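Local coordinates for Thiol:disulfide interchange protein (Klebsiella pneumoniae, PDB 6DXN) that probably acts as a thiol-disulfide oxidoreductase of the DsbA type in the periplasm, working on the disulfide bonds of other proteins, at residues Lys4-Gly9 against Ala177-Asn182; Leu74-Ala79 against Glu126-Phe131; Gly159-Asn164 against Leu185-Lys190. One frame throughout, in Å; residues are numbered along the deposited sequence. Where two conformers were deposited one is given.

Two of the three contacts share a helix and one stands apart. Contacts 1 and 3 both use helix 173-188: its middle receives the N-terminal loop in contact 1, its end meets strand 161-163 of the mixed sheet in contact 3. Their centres lie about 9 Å apart, they touch through Phe186 and Met180, and along the chain their segments alternate. Contact 2 joins helices 71-83 and 121-129 on the opposite side of the chain's centre, about 35 Å from contact 1 and about 30 Å from contact 3, centre to centre. Both its segments fall between those of contact 1, as expected for DsbA, whose helical region is inserted into a thioredoxin core.

Contact 1. Residues Lys4-Gly9 against Ala177-Asn182; sequences KDYQAG and AEDMAN
Asp179 OD1 is gripped by two donors from the N-terminal loop, the hydroxyl of Tyr6 and the ammonium group of Lys4. Tyr6 OH donates to it across 2.6 Å, reaching the oxygen on its anti side but 33° out of the carboxylate plane. Lys4 NZ forms a salt bridge to the same Asp179 OD1 at 3.2 Å, arriving from above the opposite face. A chi1 of -156° turns the Asp179 carboxylate off helix 173-188 and toward the loop, and its OD2 accepts from Ala169 N. Lys4 stretches out fully to cross the aspartate at about a right angle, while its CB rests over the rim of one face of the Tyr6 ring. The Tyr6 hydroxyl (OH) also packs against Asn182 CB at 3.3 Å; the amide of Asn182 turns elsewhere, its OD1 bonding Arg52. Phe186, on the same helix, also meets the tyrosine ring edge-to-face. Two donors on one oxygen and a backbone N-H on the other would be expected to stabilise the charged carboxylate. Asp179 is thus one polar point, beside the packing of Tyr6, at which the N-terminal loop joins helix 173-188.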
ATOM      1  N   LYS A   4      20.682  -1.462  14.217  1.00 25.84           N
ATOM      2  CA  LYS A   4      21.008  -2.729  13.572  1.00 25.47           C
ATOM      3  C   LYS A   4      21.591  -2.490  12.175  1.00 23.04           C
ATOM      4  O   LYS A   4      21.197  -1.559  11.474  1.00 26.96           O
ATOM      5  CB  LYS A   4      19.757  -3.604  13.481  1.00 24.96           C
ATOM      6  CG  LYS A   4      19.059  -3.848  14.808  1.00 25.01           C
ATOM      7  CD  LYS A   4      17.810  -4.676  14.680  1.00 24.97           C
ATOM      8  CE  LYS A   4      17.134  -4.920  16.010  1.00 24.42           C
ATOM      9  NZ  LYS A   4      15.950  -5.801  15.859  1.00 23.53           N
ATOM     10  N   ASP A   5      22.512  -3.378  11.789  1.00 22.07           N
ATOM     11  CA  ASP A   5      23.186  -3.352  10.499  1.00 21.36           C
ATOM     12  C   ASP A   5      22.498  -4.346   9.553  1.00 21.34           C
ATOM     13  O   ASP A   5      23.050  -5.418   9.259  1.00 22.38           O
ATOM     14  CB  ASP A   5      24.672  -3.681  10.670  1.00 21.03           C
ATOM     15  CG  ASP A   5      25.490  -3.539   9.398  1.00 21.44           C
ATOM     16  OD1 ASP A   5      25.045  -2.812   8.482  1.00 20.86           O
ATOM     17  OD2 ASP A   5      26.564  -4.164   9.331  1.00 23.76           O
ATOM     18  N   TYR A   6      21.293  -3.981   9.088  1.00 19.72           N
ATOM     19  CA  TYR A   6      20.497  -4.826   8.172  1.00 17.67           C
ATOM     20  C   TYR A   6      21.354  -5.261   6.977  1.00 18.45           C
ATOM     21  O   TYR A   6      22.004  -4.436   6.316  1.00 17.14           O
ATOM     22  CB  TYR A   6      19.212  -4.105   7.761  1.00 16.36           C
ATOM     23  CG  TYR A   6      18.348  -3.727   8.936  1.00 15.99           C
ATOM     24  CD1 TYR A   6      17.603  -4.682   9.606  1.00 15.59           C
ATOM     25  CD2 TYR A   6      18.286  -2.419   9.391  1.00 15.23           C
ATOM     26  CE1 TYR A   6      16.809  -4.348  10.689  1.00 16.07           C
ATOM     27  CE2 TYR A   6      17.501  -2.068  10.476  1.00 15.45           C
ATOM     28  CZ  TYR A   6      16.763  -3.037  11.129  1.00 15.76           C
ATOM     29  OH  TYR A   6      15.988  -2.705  12.193  1.00 16.63           O
ATOM     30  N   GLN A   7      21.311  -6.571   6.701  1.00 18.15           N
ATOM     31  CA  GLN A   7      22.146  -7.210   5.700  1.00 19.86           C
ATOM     32  C   GLN A   7      21.374  -7.524   4.415  1.00 19.87           C
ATOM     33  O   GLN A   7      20.237  -8.008   4.461  1.00 16.99           O
ATOM     34  CB  GLN A   7      22.696  -8.506   6.301  1.00 22.22           C
ATOM     35  CG  GLN A   7      23.598  -8.279   7.508  1.00 21.75           C
ATOM     36  CD  GLN A   7      24.937  -7.716   7.104  1.00 23.51           C
ATOM     37  OE1 GLN A   7      25.642  -8.294   6.276  1.00 22.78           O
ATOM     38  NE2 GLN A   7      25.311  -6.600   7.711  1.00 22.57           N
ATOM     39  N   ALA A   8      22.012  -7.223   3.273  1.00 20.41           N
ATOM     40  CA  ALA A   8      21.463  -7.565   1.973  1.00 21.62           C
ATOM     41  C   ALA A   8      21.412  -9.095   1.885  1.00 23.82           C
ATOM     42  O   ALA A   8      22.347  -9.771   2.315  1.00 25.71           O
ATOM     43  CB  ALA A   8      22.306  -6.987   0.867  1.00 22.68           C
ATOM     44  N   GLY A   9      20.316  -9.617   1.330  1.00 23.29           N
ATOM     45  CA  GLY A   9      20.096 -11.050   1.197  1.00 27.36           C
ATOM     46  C   GLY A   9      19.188 -11.566   2.300  1.00 27.66           C
ATOM     47  O   GLY A   9      18.231 -12.296   2.035  1.00 33.20           O
ATOM     48  N   ALA A 177       6.826  -4.266  14.021  1.00 17.37           N
ATOM     49  CA  ALA A 177       6.467  -3.025  13.338  1.00 17.13           C
ATOM     50  C   ALA A 177       7.599  -1.996  13.480  1.00 16.79           C
ATOM     51  O   ALA A 177       7.938  -1.321  12.519  1.00 15.39           O
ATOM     52  CB  ALA A 177       5.162  -2.488  13.877  1.00 17.36           C
ATOM     53  N   GLU A 178       8.181  -1.910  14.682  1.00 18.09           N
ATOM     54  CA  GLU A 178       9.275  -0.969  14.946  1.00 19.53           C
ATOM     55  C   GLU A 178      10.498  -1.345  14.097  1.00 17.52           C
ATOM     56  O   GLU A 178      11.153  -0.469  13.549  1.00 15.93           O
ATOM     57  CB  GLU A 178       9.662  -0.948  16.425  1.00 21.57           C
ATOM     58  CG  GLU A 178      10.683   0.138  16.767  1.00 24.72           C
ATOM     59  CD  GLU A 178      11.228   0.105  18.187  1.00 27.40           C
ATOM     60  OE1 GLU A 178      11.451  -1.011  18.708  1.00 29.71           O
ATOM     61  OE2 GLU A 178      11.421   1.200  18.778  1.00 28.71           O
ATOM     62  N   ASP A 179      10.760  -2.651  13.978  1.00 16.75           N
ATOM     63  CA  ASP A 179      11.926  -3.195  13.254  1.00 17.26           C
ATOM     64  C   ASP A 179      11.764  -2.914  11.754  1.00 16.63           C
ATOM     65  O   ASP A 179      12.745  -2.664  11.043  1.00 14.99           O
ATOM     66  CB  ASP A 179      12.097  -4.695  13.546  1.00 16.96           C
ATOM     67  CG  ASP A 179      13.515  -5.226  13.360  1.00 18.67           C
ATOM     68  OD1 ASP A 179      14.450  -4.418  13.447  1.00 17.20           O
ATOM     69  OD2 ASP A 179      13.673  -6.457  13.156  1.00 18.14           O
HETATM   70  N   MSE A 180      10.512  -2.962  11.280  1.00 17.48           N
HETATM   71  CA  MSE A 180      10.219  -2.707   9.882  1.00 16.66           C
HETATM   72  C   MSE A 180      10.483  -1.257   9.567  1.00 15.08           C
HETATM   73  O   MSE A 180      11.108  -0.943   8.547  1.00 14.07           O
HETATM   74  CB  MSE A 180       8.775  -3.096   9.566  1.00 18.88           C
HETATM   75  CG  MSE A 180       8.325  -2.489   8.244  1.00 19.77           C
HETATM   76 SE   MSE A 180       9.188  -3.379   6.725  1.00 27.36          SE
HETATM   77  CE  MSE A 180       7.902  -4.875   6.528  1.00 25.76           C
ATOM     78  N   ALA A 181      10.012  -0.359  10.442  1.00 14.81           N
ATOM     79  CA  ALA A 181      10.218   1.085  10.255  1.00 14.94           C
ATOM     80  C   ALA A 181      11.719   1.403  10.312  1.00 15.82           C
ATOM     81  O   ALA A 181      12.203   2.270   9.591  1.00 16.27           O
ATOM     82  CB  ALA A 181       9.456   1.869  11.288  1.00 13.93           C
ATOM     83  N   ASN A 182      12.432   0.702  11.198  1.00 16.83           N
ATOM     84  CA  ASN A 182      13.885   0.883  11.337  1.00 17.06           C
ATOM     85  C   ASN A 182      14.574   0.469  10.029  1.00 16.26           C
ATOM     86  O   ASN A 182      15.399   1.221   9.505  1.00 15.44           O
ATOM     87  CB  ASN A 182      14.434   0.133  12.552  1.00 17.69           C
ATOM     88  CG  ASN A 182      14.121   0.816  13.867  1.00 18.17           C
ATOM     89  OD1 ASN A 182      13.836   2.011  13.905  1.00 19.13           O
ATOM     90  ND2 ASN A 182      14.203   0.073  14.954  1.00 17.70           N
TER

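Contact 2. Residues Leu74-Ala79 against Glu126-Phe131; sequences LTEAWA and EMQSNF
Glu76 and Gln128 join two helices of the helical region that DsbA proteins carry within their thioredoxin fold. Glu76 stands on helix 71-83 and Gln128 near the end of helix 121-129, and their CA atoms are 7.1 Å apart. The contact lies at the surface, and its two side chains account for the 103 Å² buried between the segments.

Direct hydrogen bonding comes first. Gln128 NE2 donates to Glu76 OE1 over 3.0 Å, with a nearly straight N-H...O angle of 170°. The acceptor lies almost in the plane of the glutamine amide, whereas the donor stands above the carboxylate, 54° out of its plane. The two flat groups are correspondingly steep to each other, and the side chains cross at about a right angle. Both chains are extended beyond CG. In Glu76 the first torsion also keeps the chain straight, CG lying trans to the main-chain nitrogen (chi1 178°), and this carries the carboxylate across to the other helix.

Van der Waals contact accompanies the bond. The aliphatic part of Gln128 runs beside the carboxylate, its CG 3.6 Å from Glu76 CD. Glu76 and Ala79 also touch Ile137 of helix 131-146, and Met127 packs on the loop residues Ala84 and Ile119.

Water supplies the third link. One molecule donates both to the glutamate and to the main-chain carbonyl of Gln128, so the carboxylate engages Gln128 twice: OE1 takes the side-chain amide directly, and OE2 reaches the main-chain carbonyl through that one water. In that bridge the water oxygen stands 2.5 Å from Glu76 OE2 and 2.6 Å from Gln128 O.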
ATOM      1  N   LEU A  74     -11.229  -1.827  -7.089  1.00 10.49           N
ATOM      2  CA  LEU A  74     -10.540  -1.457  -5.859  1.00 11.06           C
ATOM      3  C   LEU A  74      -9.366  -0.498  -6.135  1.00 11.33           C
ATOM      4  O   LEU A  74      -9.166   0.420  -5.368  1.00 11.31           O
ATOM      5  CB  LEU A  74     -10.064  -2.731  -5.154  1.00 10.87           C
ATOM      6  CG  LEU A  74     -11.166  -3.594  -4.542  1.00 10.13           C
ATOM      7  CD1 LEU A  74     -10.647  -4.978  -4.192  1.00 10.40           C
ATOM      8  CD2 LEU A  74     -11.793  -2.917  -3.328  1.00 10.12           C
ATOM      9  N   THR A  75      -8.603  -0.723  -7.214  1.00 11.11           N
ATOM     10  CA  THR A  75      -7.485   0.184  -7.550  1.00 12.75           C
ATOM     11  C   THR A  75      -8.070   1.559  -7.888  1.00 12.51           C
ATOM     12  O   THR A  75      -7.472   2.579  -7.609  1.00 13.61           O
ATOM     13  CB  THR A  75      -6.608  -0.380  -8.678  1.00 12.11           C
ATOM     14  OG1 THR A  75      -6.125  -1.654  -8.262  1.00 12.03           O
ATOM     15  CG2 THR A  75      -5.430   0.502  -9.027  1.00 12.09           C
ATOM     16  N   GLU A  76      -9.281   1.548  -8.461  1.00 13.82           N
ATOM     17  CA  GLU A  76      -9.973   2.754  -8.800  1.00 13.57           C
ATOM     18  C   GLU A  76     -10.494   3.412  -7.520  1.00 13.09           C
ATOM     19  O   GLU A  76     -10.373   4.624  -7.348  1.00 12.02           O
ATOM     20  CB  GLU A  76     -11.113   2.443  -9.770  1.00 14.74           C
ATOM     21  CG  GLU A  76     -11.937   3.653 -10.149  1.00 15.67           C
ATOM     22  CD  GLU A  76     -13.057   3.324 -11.118  1.00 16.92           C
ATOM     23  OE1 GLU A  76     -13.893   2.461 -10.784  1.00 19.26           O
ATOM     24  OE2 GLU A  76     -13.068   3.905 -12.212  1.00 20.47           O
ATOM     25  N   ALA A  77     -11.068   2.596  -6.622  1.00 12.35           N
ATOM     26  CA  ALA A  77     -11.617   3.118  -5.378  1.00 11.69           C
ATOM     27  C   ALA A  77     -10.504   3.749  -4.529  1.00 11.74           C
ATOM     28  O   ALA A  77     -10.710   4.792  -3.896  1.00 10.75           O
ATOM     29  CB  ALA A  77     -12.332   2.024  -4.632  1.00 11.87           C
ATOM     30  N   TRP A  78      -9.314   3.139  -4.553  1.00 11.31           N
ATOM     31  CA  TRP A  78      -8.196   3.670  -3.744  1.00 10.84           C
ATOM     32  C   TRP A  78      -7.746   5.029  -4.320  1.00 11.78           C
ATOM     33  O   TRP A  78      -7.469   5.983  -3.574  1.00 11.60           O
ATOM     34  CB  TRP A  78      -7.086   2.615  -3.660  1.00 10.21           C
ATOM     35  CG  TRP A  78      -5.985   2.914  -2.688  1.00  9.69           C
ATOM     36  CD1 TRP A  78      -4.651   2.976  -2.968  1.00  9.92           C
ATOM     37  CD2 TRP A  78      -6.115   3.222  -1.288  1.00  9.90           C
ATOM     38  NE1 TRP A  78      -3.944   3.274  -1.839  1.00  9.73           N
ATOM     39  CE2 TRP A  78      -4.811   3.435  -0.793  1.00  9.65           C
ATOM     40  CE3 TRP A  78      -7.195   3.320  -0.400  1.00 10.14           C
ATOM     41  CZ2 TRP A  78      -4.559   3.752   0.540  1.00  9.16           C
ATOM     42  CZ3 TRP A  78      -6.947   3.661   0.915  1.00 10.26           C
ATOM     43  CH2 TRP A  78      -5.642   3.864   1.376  1.00  9.93           C
ATOM     44  N   ALA A  79      -7.709   5.116  -5.654  1.00 13.12           N
ATOM     45  CA  ALA A  79      -7.316   6.334  -6.364  1.00 14.05           C
ATOM     46  C   ALA A  79      -8.306   7.464  -6.059  1.00 15.24           C
ATOM     47  O   ALA A  79      -7.893   8.594  -5.781  1.00 14.49           O
ATOM     48  CB  ALA A  79      -7.214   6.053  -7.841  1.00 13.95           C
ATOM     49  N   GLU A 126     -18.249  10.988 -11.000  0.60 25.66           N
ATOM     50  CA  GLU A 126     -17.537  12.180 -11.473  0.60 27.29           C
ATOM     51  C   GLU A 126     -16.030  12.013 -11.226  0.60 28.54           C
ATOM     52  O   GLU A 126     -15.219  12.353 -12.088  0.60 28.56           O
ATOM     53  CB  GLU A 126     -18.085  13.438 -10.792  0.60 27.23           C
ATOM     54  CG  GLU A 126     -19.491  13.821 -11.241  0.60 27.12           C
ATOM     55  CD  GLU A 126     -20.128  14.951 -10.449  0.60 28.33           C
ATOM     56  OE1 GLU A 126     -19.469  15.470  -9.525  0.60 28.91           O
ATOM     57  OE2 GLU A 126     -21.287  15.309 -10.749  0.60 29.14           O
HETATM   58  N   MSE A 127     -15.673  11.476 -10.052  1.00 28.16           N
HETATM   59  CA  MSE A 127     -14.268  11.265  -9.685  1.00 28.64           C
HETATM   60  C   MSE A 127     -13.633  10.167 -10.501  1.00 28.06           C
HETATM   61  O   MSE A 127     -12.469  10.268 -10.877  1.00 26.31           O
HETATM   62  CB  MSE A 127     -14.173  11.039  -8.173  1.00 32.12           C
HETATM   63  CG  MSE A 127     -14.434  12.386  -7.488  1.00 37.68           C
HETATM   64 SE   MSE A 127     -14.186  12.349  -5.532  1.00 46.11          SE
HETATM   65  CE  MSE A 127     -15.437  10.918  -5.027  1.00 44.94           C
ATOM     66  N   GLN A 128     -14.404   9.114 -10.797  1.00 26.17           N
ATOM     67  CA  GLN A 128     -13.903   8.004 -11.610  1.00 25.78           C
ATOM     68  C   GLN A 128     -13.364   8.509 -12.955  1.00 24.36           C
ATOM     69  O   GLN A 128     -12.497   7.865 -13.554  1.00 23.82           O
ATOM     70  CB  GLN A 128     -15.005   6.985 -11.899  1.00 25.11           C
ATOM     71  CG  GLN A 128     -15.349   6.068 -10.736  1.00 26.12           C
ATOM     72  CD  GLN A 128     -16.585   5.260 -11.049  1.00 24.91           C
ATOM     73  OE1 GLN A 128     -17.679   5.797 -11.166  1.00 27.72           O
ATOM     74  NE2 GLN A 128     -16.421   3.954 -11.175  1.00 22.40           N
ATOM     75  N   SER A 129     -13.884   9.658 -13.412  1.00 24.40           N
ATOM     76  CA  SER A 129     -13.529  10.229 -14.708  1.00 24.86           C
ATOM     77  C   SER A 129     -12.288  11.133 -14.612  1.00 25.49           C
ATOM     78  O   SER A 129     -11.519  11.224 -15.567  1.00 25.76           O
ATOM     79  CB  SER A 129     -14.695  11.005 -15.268  1.00 25.39           C
ATOM     80  OG  SER A 129     -15.887  10.236 -15.245  1.00 25.56           O
ATOM     81  N   ASN A 130     -12.132  11.798 -13.462  1.00 23.83           N
ATOM     82  CA  ASN A 130     -11.064  12.774 -13.181  1.00 24.03           C
ATOM     83  C   ASN A 130      -9.713  12.320 -13.763  1.00 21.20           C
ATOM     84  O   ASN A 130      -9.281  11.165 -13.626  1.00 18.01           O
ATOM     85  CB  ASN A 130     -11.006  13.083 -11.682  1.00 24.31           C
ATOM     86  CG  ASN A 130      -9.934  14.088 -11.320  1.00 26.09           C
ATOM     87  OD1 ASN A 130      -8.769  13.732 -11.157  1.00 24.13           O
ATOM     88  ND2 ASN A 130     -10.335  15.333 -11.127  1.00 26.61           N
ATOM     89  N   PHE A 131      -9.029  13.273 -14.392  1.00 19.63           N
ATOM     90  CA  PHE A 131      -7.735  13.009 -15.035  1.00 19.19           C
ATOM     91  C   PHE A 131      -6.678  12.536 -14.020  1.00 16.95           C
ATOM     92  O   PHE A 131      -5.885  11.673 -14.348  1.00 15.82           O
ATOM     93  CB  PHE A 131      -7.268  14.227 -15.844  1.00 18.10           C
ATOM     94  CG  PHE A 131      -6.759  15.404 -15.047  1.00 18.99           C
ATOM     95  CD1 PHE A 131      -5.414  15.497 -14.717  1.00 18.93           C
ATOM     96  CD2 PHE A 131      -7.605  16.438 -14.663  1.00 18.16           C
ATOM     97  CE1 PHE A 131      -4.933  16.579 -13.996  1.00 17.85           C
ATOM     98  CE2 PHE A 131      -7.126  17.518 -13.934  1.00 17.33           C
ATOM     99  CZ  PHE A 131      -5.790  17.584 -13.598  1.00 19.01           C
TER
HETATM  100  O   HOH W   1     -11.619   5.468 -13.598  1.00 33.11           O

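Contact 3. Residues Gly159-Asn164 against Leu185-Lys190; sequences GKYHIN and LFLLNK
The packing of the last helix on the central sheet of the thioredoxin fold is carried here by Tyr161 and Ile163 of strand 161-163, which meet Leu187 and Lys190 at the end of helix 173-188. Leu187 supplies the apolar half. Its CD1 sits 3.7 Å from Ile163 CG1 and 3.9 Å from Tyr161 CB, bridging two residues of the strand with a single methyl, while CD2 lies obliquely beside the start of the tyrosine ring. Ile163 also packs on Met180, Leu183 and Val184, so the helix is held along more than one turn, and Leu187 reaches on to Val157 of the neighbouring strand 154-157.

Lys190 supplies the other half, after the helix has ended. Its chain starts out extended (chi1 175°) and bends at chi3 (-68°), which draws the ammonium group back over the ring of Tyr161. Lys190 NZ stands 4.2 Å from the Tyr161 ring centroid and 26° off the normal, a cation-pi contact. The methylenes follow the same face toward its phenolic end, where Lys190 CD comes within 3.2 Å of Tyr161 CZ. The opposite face has Lys160 CB over its rim, leaving the tyrosine between two lysine chains. A classic beta bulge, with Lys160 and Tyr161 both facing Val157, lies where the strand begins.

The chemistry thus changes along the contact: aliphatic packing joins the helix to the buried side chains of the strand, and beyond the helix end a positive charge is probably steadied by the pi electrons of a tyrosine, which is consistent with the chain lying close to the sheet there.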
ATOM      1  N   GLY A 159      13.017   2.273  -5.219  1.00 20.97           N
ATOM      2  CA  GLY A 159      12.779   1.403  -6.361  1.00 23.67           C
ATOM      3  C   GLY A 159      13.890   0.396  -6.604  1.00 24.32           C
ATOM      4  O   GLY A 159      13.938  -0.195  -7.684  1.00 22.00           O
ATOM      5  N   LYS A 160      14.735   0.148  -5.590  1.00 27.05           N
ATOM      6  CA  LYS A 160      15.901  -0.729  -5.747  1.00 27.59           C
ATOM      7  C   LYS A 160      15.996  -1.784  -4.633  1.00 28.30           C
ATOM      8  O   LYS A 160      16.613  -2.825  -4.846  1.00 31.00           O
ATOM      9  CB  LYS A 160      17.170   0.129  -5.741  1.00 30.51           C
ATOM     10  CG  LYS A 160      18.458  -0.597  -6.101  1.00 31.55           C
ATOM     11  CD  LYS A 160      19.673   0.305  -6.096  1.00 30.45           C
ATOM     12  CE  LYS A 160      20.933  -0.373  -6.592  1.00 31.86           C
ATOM     13  NZ  LYS A 160      20.860  -0.676  -8.042  1.00 31.63           N
ATOM     14  N   TYR A 161      15.411  -1.513  -3.457  1.00 24.33           N
ATOM     15  CA  TYR A 161      15.508  -2.446  -2.332  1.00 22.21           C
ATOM     16  C   TYR A 161      14.117  -2.959  -1.925  1.00 21.02           C
ATOM     17  O   TYR A 161      13.274  -2.184  -1.475  1.00 18.23           O
ATOM     18  CB  TYR A 161      16.216  -1.761  -1.157  1.00 23.14           C
ATOM     19  CG  TYR A 161      17.515  -1.087  -1.530  1.00 24.78           C
ATOM     20  CD1 TYR A 161      18.652  -1.827  -1.806  1.00 24.53           C
ATOM     21  CD2 TYR A 161      17.603   0.293  -1.626  1.00 24.45           C
ATOM     22  CE1 TYR A 161      19.845  -1.213  -2.160  1.00 26.69           C
ATOM     23  CE2 TYR A 161      18.786   0.922  -1.972  1.00 25.70           C
ATOM     24  CZ  TYR A 161      19.911   0.167  -2.245  1.00 27.38           C
ATOM     25  OH  TYR A 161      21.080   0.787  -2.583  1.00 30.32           O
ATOM     26  N   HIS A 162      13.910  -4.273  -2.096  1.00 20.54           N
ATOM     27  CA  HIS A 162      12.685  -4.981  -1.709  1.00 19.36           C
ATOM     28  C   HIS A 162      12.916  -5.662  -0.352  1.00 18.58           C
ATOM     29  O   HIS A 162      13.793  -6.519  -0.213  1.00 18.29           O
ATOM     30  CB  HIS A 162      12.264  -5.971  -2.805  1.00 19.52           C
ATOM     31  CG  HIS A 162      11.171  -6.892  -2.387  1.00 17.92           C
ATOM     32  ND1 HIS A 162      11.407  -8.215  -2.062  1.00 17.54           N
ATOM     33  CD2 HIS A 162       9.851  -6.680  -2.188  1.00 16.93           C
ATOM     34  CE1 HIS A 162      10.273  -8.787  -1.706  1.00 16.57           C
ATOM     35  NE2 HIS A 162       9.305  -7.866  -1.778  1.00 17.48           N
ATOM     36  N   ILE A 163      12.115  -5.259   0.640  1.00 16.77           N
ATOM     37  CA  ILE A 163      12.210  -5.737   2.018  1.00 16.51           C
ATOM     38  C   ILE A 163      11.758  -7.198   2.135  1.00 16.52           C
ATOM     39  O   ILE A 163      10.814  -7.601   1.499  1.00 16.31           O
ATOM     40  CB  ILE A 163      11.380  -4.817   2.935  1.00 15.29           C
ATOM     41  CG1 ILE A 163      12.085  -3.472   3.140  1.00 14.77           C
ATOM     42  CG2 ILE A 163      11.058  -5.512   4.256  1.00 14.15           C
ATOM     43  CD1 ILE A 163      11.305  -2.459   3.943  1.00 14.68           C
ATOM     44  N   ASN A 164      12.475  -7.967   2.967  1.00 17.60           N
ATOM     45  CA  ASN A 164      12.126  -9.354   3.268  1.00 17.23           C
ATOM     46  C   ASN A 164      11.353  -9.345   4.593  1.00 15.85           C
ATOM     47  O   ASN A 164      11.955  -9.399   5.685  1.00 16.58           O
ATOM     48  CB  ASN A 164      13.343 -10.278   3.324  1.00 17.47           C
ATOM     49  CG  ASN A 164      12.975 -11.711   3.652  1.00 18.75           C
ATOM     50  OD1 ASN A 164      11.811 -12.020   3.912  1.00 19.28           O
ATOM     51  ND2 ASN A 164      13.960 -12.595   3.661  1.00 20.12           N
ATOM     52  N   LEU A 185      13.956   2.927   7.211  1.00 19.88           N
ATOM     53  CA  LEU A 185      14.816   4.103   7.358  1.00 20.00           C
ATOM     54  C   LEU A 185      16.250   3.783   6.917  1.00 18.86           C
ATOM     55  O   LEU A 185      16.866   4.584   6.219  1.00 18.80           O
ATOM     56  CB  LEU A 185      14.773   4.590   8.809  1.00 20.98           C
ATOM     57  CG  LEU A 185      13.516   5.361   9.201  1.00 22.57           C
ATOM     58  CD1 LEU A 185      13.612   5.832  10.642  1.00 24.04           C
ATOM     59  CD2 LEU A 185      13.294   6.542   8.273  1.00 23.54           C
ATOM     60  N   PHE A 186      16.746   2.615   7.335  1.00 18.89           N
ATOM     61  CA  PHE A 186      18.087   2.128   6.998  1.00 18.92           C
ATOM     62  C   PHE A 186      18.259   2.092   5.475  1.00 19.68           C
ATOM     63  O   PHE A 186      19.346   2.337   4.959  1.00 18.00           O
ATOM     64  CB  PHE A 186      18.327   0.737   7.597  1.00 17.85           C
ATOM     65  CG  PHE A 186      19.608   0.062   7.164  1.00 19.17           C
ATOM     66  CD1 PHE A 186      19.660  -0.679   5.993  1.00 19.02           C
ATOM     67  CD2 PHE A 186      20.761   0.163   7.929  1.00 20.32           C
ATOM     68  CE1 PHE A 186      20.837  -1.291   5.590  1.00 20.05           C
ATOM     69  CE2 PHE A 186      21.934  -0.464   7.534  1.00 19.89           C
ATOM     70  CZ  PHE A 186      21.971  -1.187   6.364  1.00 20.84           C
ATOM     71  N   LEU A 187      17.163   1.819   4.759  1.00 20.50           N
ATOM     72  CA  LEU A 187      17.229   1.736   3.306  1.00 20.77           C
ATOM     73  C   LEU A 187      17.134   3.126   2.665  1.00 22.58           C
ATOM     74  O   LEU A 187      17.778   3.363   1.653  1.00 22.78           O
ATOM     75  CB  LEU A 187      16.133   0.798   2.796  1.00 21.60           C
ATOM     76  CG  LEU A 187      16.377  -0.685   3.084  1.00 21.50           C
ATOM     77  CD1 LEU A 187      15.206  -1.529   2.608  1.00 21.99           C
ATOM     78  CD2 LEU A 187      17.676  -1.159   2.443  1.00 22.01           C
ATOM     79  N   LEU A 188      16.330   4.024   3.249  1.00 23.99           N
ATOM     80  CA  LEU A 188      16.180   5.381   2.702  1.00 24.65           C
ATOM     81  C   LEU A 188      17.493   6.161   2.845  1.00 26.75           C
ATOM     82  O   LEU A 188      17.792   7.014   2.007  1.00 24.43           O
ATOM     83  CB  LEU A 188      15.049   6.111   3.431  1.00 24.89           C
ATOM     84  CG  LEU A 188      13.631   5.682   3.060  1.00 24.36           C
ATOM     85  CD1 LEU A 188      12.624   6.248   4.046  1.00 23.75           C
ATOM     86  CD2 LEU A 188      13.290   6.109   1.637  1.00 23.15           C
ATOM     87  N   ASN A 189      18.258   5.840   3.898  1.00 30.56           N
ATOM     88  CA  ASN A 189      19.519   6.510   4.235  1.00 34.58           C
ATOM     89  C   ASN A 189      20.716   5.765   3.631  1.00 37.60           C
ATOM     90  O   ASN A 189      21.831   5.843   4.164  1.00 45.00           O
ATOM     91  CB  ASN A 189      19.731   6.588   5.751  1.00 36.75           C
ATOM     92  CG  ASN A 189      18.547   7.151   6.510  1.00 39.66           C
ATOM     93  OD1 ASN A 189      17.541   7.537   5.917  1.00 42.55           O
ATOM     94  ND2 ASN A 189      18.655   7.184   7.829  1.00 37.26           N
ATOM     95  N   LYS A 190      20.490   5.062   2.519  1.00 40.25           N
ATOM     96  CA  LYS A 190      21.553   4.291   1.881  1.00 42.28           C
ATOM     97  C   LYS A 190      22.134   5.067   0.699  1.00 46.03           C
ATOM     98  O   LYS A 190      21.396   5.710  -0.044  1.00 43.21           O
ATOM     99  CB  LYS A 190      21.016   2.926   1.442  1.00 41.60           C
ATOM    100  CG  LYS A 190      22.001   2.071   0.659  1.00 42.03           C
ATOM    101  CD  LYS A 190      21.544   0.657   0.455  1.00 43.41           C
ATOM    102  CE  LYS A 190      21.504  -0.137   1.740  1.00 44.41           C
ATOM    103  NZ  LYS A 190      21.045  -1.522   1.501  1.00 47.67           N
TER